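Local coordinates for protein MerB2 (Bacillus megaterium, PDB 5C17) that probably acts as an alkylmercury lyase, cleaving the carbon-mercury bond of organomercurials, and can hold a mercury(II) ion, at residues F31-R34 against A38-E41; T126-E131 against V174-K179. All blocks are in the same frame, centred on the assembly; numbering follows the deposited sequence. Where two conformers were deposited one is given.

Contact 1 of 2, residues F31-R34 against A38-E41; sequences FSIR and AVTE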
# COMPACT_ATOMS: atom_id res chain seq x y z
N PHE A 31 1.19 4.93 -11.49
CA PHE A 31 2.19 5.93 -11.76
C PHE A 31 1.56 7.34 -11.92
O PHE A 31 2.22 8.35 -11.68
CB PHE A 31 3.07 5.49 -12.94
CG PHE A 31 3.90 4.25 -12.63
CD1 PHE A 31 4.83 4.27 -11.60
CD2 PHE A 31 3.71 3.07 -13.33
CE1 PHE A 31 5.58 3.14 -11.30
CE2 PHE A 31 4.47 1.93 -13.03
CZ PHE A 31 5.39 1.97 -12.01
N SER A 32 0.27 7.43 -12.26
CA SER A 32 -0.43 8.71 -12.25
C SER A 32 -0.61 9.22 -10.81
O SER A 32 -0.38 10.39 -10.53
CB SER A 32 -1.78 8.58 -12.95
OG SER A 32 -2.43 9.83 -13.05
N ILE A 33 -1.02 8.33 -9.91
CA ILE A 33 -1.17 8.69 -8.49
C ILE A 33 0.19 9.17 -7.95
O ILE A 33 0.25 10.14 -7.20
CB ILE A 33 -1.70 7.48 -7.68
CG1 ILE A 33 -3.11 7.07 -8.16
CG2 ILE A 33 -1.72 7.79 -6.19
CD1 ILE A 33 -4.13 8.18 -8.17
N ARG A 34 1.27 8.47 -8.32
CA ARG A 34 2.63 8.88 -7.94
C ARG A 34 2.87 10.33 -8.31
O ARG A 34 3.53 11.07 -7.57
CB ARG A 34 3.66 7.99 -8.63
CG ARG A 34 5.13 8.39 -8.40
CD ARG A 34 6.02 7.83 -9.49
NE ARG A 34 5.67 8.35 -10.82
CZ ARG A 34 6.13 7.84 -11.96
NH1 ARG A 34 6.98 6.83 -11.93
NH2 ARG A 34 5.75 8.36 -13.12
N ALA A 38 -5.16 12.41 -10.12
CA ALA A 38 -6.29 11.51 -10.10
C ALA A 38 -6.56 11.00 -11.51
O ALA A 38 -6.26 11.68 -12.50
CB ALA A 38 -7.51 12.20 -9.54
N VAL A 39 -7.17 9.82 -11.59
CA VAL A 39 -7.34 9.12 -12.86
C VAL A 39 -8.81 8.93 -13.18
O VAL A 39 -9.62 8.65 -12.31
CB VAL A 39 -6.63 7.74 -12.80
CG1 VAL A 39 -6.77 6.99 -14.10
CG2 VAL A 39 -5.15 7.94 -12.48
N THR A 40 -9.14 9.11 -14.45
CA THR A 40 -10.49 8.85 -14.94
C THR A 40 -10.48 7.73 -15.95
O THR A 40 -9.43 7.38 -16.49
CB THR A 40 -11.06 10.07 -15.63
OG1 THR A 40 -10.24 10.38 -16.77
CG2 THR A 40 -11.12 11.25 -14.70
N GLU A 41 -11.65 7.16 -16.22
CA GLU A 41 -11.71 6.09 -17.19
C GLU A 41 -11.37 6.59 -18.59
O GLU A 41 -10.74 5.86 -19.35
CB GLU A 41 -13.04 5.31 -17.17
CG GLU A 41 -13.18 4.39 -15.99
CD GLU A 41 -14.38 3.45 -16.08
OE1 GLU A 41 -14.72 2.96 -17.19
OE2 GLU A 41 -14.98 3.18 -15.03
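Ser32 and Val39 meet where helix 22-34 ends and the chain doubles back on itself, an example of how a tight connection can be closed by one small polar residue and two branched aliphatic ones. Leaving the backbone along Ser32, CB comes first and lies 3.5 Å from Val39 CG2, snug for two carbons. The hydroxyl that follows also rides against this methyl, with Ser32 OG 3.4 Å from Val39 CG2. Its OG stands anti to the backbone N (chi1 -176°), a torsion that brings the hydroxyl to the returning chain, where it hydrogen-bonds to the carbonyl O of Gln37. The polar tip therefore ties the helix end to its own loop, while its flank serves as a packing surface. Val39 meets it with CG2, the branch lying beside its own backbone N; CG1 takes the position anti to that N. The next residue, Ile33, reaches across with CD1, which lies 4.4 Å from Val39 CG2 and equally far from Ala38 CA, in loose apolar contact. Ile33 also packs on Leu82 of strand 82-83 and on Ile84 in the loop just after it. The backbone of Val39 hydrogen-bonds to Ile76 of strand 76-79, and Thr40 occupies the N-cap position of helix 41-48, with helix 52-64 following: an order consistent with a winged-helix fold, in which this contact joins helix 22-34 to the short extended segment before helix 41-48.

Contact 2 of 2, residues T126-E131 against V174-K179; sequences TGEPIE and VEHANK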
# COMPACT_ATOMS: atom_id res chain seq x y z
N THR A 126 -0.73 3.72 21.27
CA THR A 126 -0.61 4.91 22.10
C THR A 126 -1.07 6.20 21.45
O THR A 126 -1.28 7.18 22.15
CB THR A 126 0.82 5.16 22.54
OG1 THR A 126 1.57 5.62 21.41
CG2 THR A 126 1.46 3.92 23.15
N GLY A 127 -1.18 6.21 20.13
CA GLY A 127 -1.50 7.43 19.41
C GLY A 127 -0.32 8.36 19.19
O GLY A 127 -0.47 9.42 18.57
N GLU A 128 0.86 7.99 19.67
CA GLU A 128 2.01 8.88 19.55
C GLU A 128 2.49 8.94 18.09
O GLU A 128 2.25 8.02 17.30
CB GLU A 128 3.14 8.41 20.45
CG GLU A 128 3.89 7.20 19.97
CD GLU A 128 4.77 6.63 21.06
OE1 GLU A 128 5.96 6.99 21.11
OE2 GLU A 128 4.25 5.88 21.91
N PRO A 129 3.20 10.02 17.73
CA PRO A 129 3.69 10.12 16.35
C PRO A 129 4.85 9.17 16.08
O PRO A 129 5.69 8.93 16.96
CB PRO A 129 4.12 11.59 16.24
CG PRO A 129 4.45 11.98 17.65
CD PRO A 129 3.50 11.23 18.52
N ILE A 130 4.90 8.66 14.86
CA ILE A 130 5.98 7.82 14.36
C ILE A 130 6.58 8.51 13.14
O ILE A 130 5.83 8.98 12.28
CB ILE A 130 5.44 6.43 13.99
CG1 ILE A 130 5.02 5.73 15.30
CG2 ILE A 130 6.46 5.61 13.17
CD1 ILE A 130 4.49 4.39 15.14
N GLU A 131 7.90 8.62 13.11
CA GLU A 131 8.62 9.20 11.98
C GLU A 131 9.69 8.24 11.52
O GLU A 131 10.47 7.72 12.33
CB GLU A 131 9.24 10.54 12.36
CG GLU A 131 8.18 11.57 12.73
CD GLU A 131 8.70 13.00 12.70
OE1 GLU A 131 7.86 13.92 12.61
OE2 GLU A 131 9.93 13.22 12.74
N VAL A 174 7.34 -3.32 20.44
CA VAL A 174 6.72 -4.63 20.59
C VAL A 174 5.91 -4.68 21.90
O VAL A 174 4.85 -5.29 21.95
CB VAL A 174 7.77 -5.77 20.56
CG1 VAL A 174 7.11 -7.12 20.87
CG2 VAL A 174 8.48 -5.80 19.20
N GLU A 175 6.43 -4.05 22.94
CA GLU A 175 5.73 -4.05 24.21
C GLU A 175 4.35 -3.38 24.06
O GLU A 175 3.36 -3.85 24.60
CB GLU A 175 6.58 -3.36 25.28
CG GLU A 175 7.88 -4.11 25.66
CD GLU A 175 8.95 -4.12 24.58
OE1 GLU A 175 9.06 -3.14 23.82
OE2 GLU A 175 9.69 -5.13 24.49
N HIS A 176 4.27 -2.32 23.27
CA HIS A 176 2.97 -1.68 23.04
C HIS A 176 2.08 -2.50 22.10
O HIS A 176 0.87 -2.57 22.31
CB HIS A 176 3.16 -0.24 22.57
CG HIS A 176 3.64 0.67 23.65
ND1 HIS A 176 4.28 1.86 23.41
CD2 HIS A 176 3.52 0.58 25.00
CE1 HIS A 176 4.56 2.45 24.56
NE2 HIS A 176 4.12 1.69 25.54
N ALA A 177 2.67 -3.14 21.10
CA ALA A 177 1.93 -4.08 20.28
C ALA A 177 1.29 -5.16 21.16
O ALA A 177 0.14 -5.56 20.95
CB ALA A 177 2.84 -4.72 19.23
N ASN A 178 2.05 -5.63 22.14
CA ASN A 178 1.53 -6.67 23.04
C ASN A 178 0.39 -6.20 23.93
O ASN A 178 -0.53 -6.97 24.20
CB ASN A 178 2.67 -7.26 23.88
CG ASN A 178 3.56 -8.16 23.06
OD1 ASN A 178 3.16 -8.65 22.00
ND2 ASN A 178 4.77 -8.39 23.54
N LYS A 179 0.44 -4.95 24.38
CA LYS A 179 -0.69 -4.37 25.11
C LYS A 179 -1.93 -4.34 24.23
O LYS A 179 -3.03 -4.69 24.66
CB LYS A 179 -0.36 -2.97 25.62
CG LYS A 179 0.68 -2.95 26.72
CD LYS A 179 0.92 -1.55 27.27
CE LYS A 179 -0.22 -1.04 28.16
NZ LYS A 179 0.11 0.32 28.69
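Thr126 lays its methyl over one face of the His176 imidazole, CG2 standing 3.8 Å from the ring centroid and 23° off the ring normal, a CH-pi contact. The threonine belongs to an ST turn that leads into strand 129-135, while the histidine projects from the first turn of helix 174-183. The methyl is offset toward the rim, and the nearest ring atom, His176 ND1, is 3.5 Å from Thr126 CG2; the two side chains cross at about a right angle. With OG1 held between the backbone N and the carbonyl carbon (chi1 72°), the hydroxyl faces its own turn and the methyl is left for the ring. His176 ND1 is hydrogen-bonded to Ser172 OG, and the same hydroxyl makes a weak bond to Glu128 OE2, so Ser172 touches both sides, though only weakly on the glutamate's. Glu128 OE2 lies 4.3 Å from His176 ND1, close enough that its charge might favour a protonated ring. Putting an alanine in place of Thr126 removes both branches, and would probably deprive the Glu128 amide of its acceptor, let the carboxylate turn more freely and bare part of the imidazole face. Gly127 has a positive phi at which a CB would press on the preceding carbonyl. Thr126 OG1 accepts from Glu128 N at 3.0 Å and donates to Glu128 OE2 at 2.7 Å, where it meets the anti lone pair.

In the fold
Contact 1 is partly buried, with Ile33 and Val39 hidden among the helices and strands of the N-terminal part, and it is local, its segments only a few residues apart. Contact 2 lies at the surface and is long-range, bringing together the turn before a strand of the large antiparallel sheet and a helix that follows the edge strand of the small one. They share no helix or strand; the centres of contact 1 and contact 2 are about 33 Å apart. Neither has a hydrogen bond directly across it: the first rests on a valine methyl against a serine side chain, with looser isoleucine packing beside it, the second on a methyl over an aromatic ring. The serine of contact 1 takes part itself and bonds to the loop; that of contact 2 is an outside partner of the histidine.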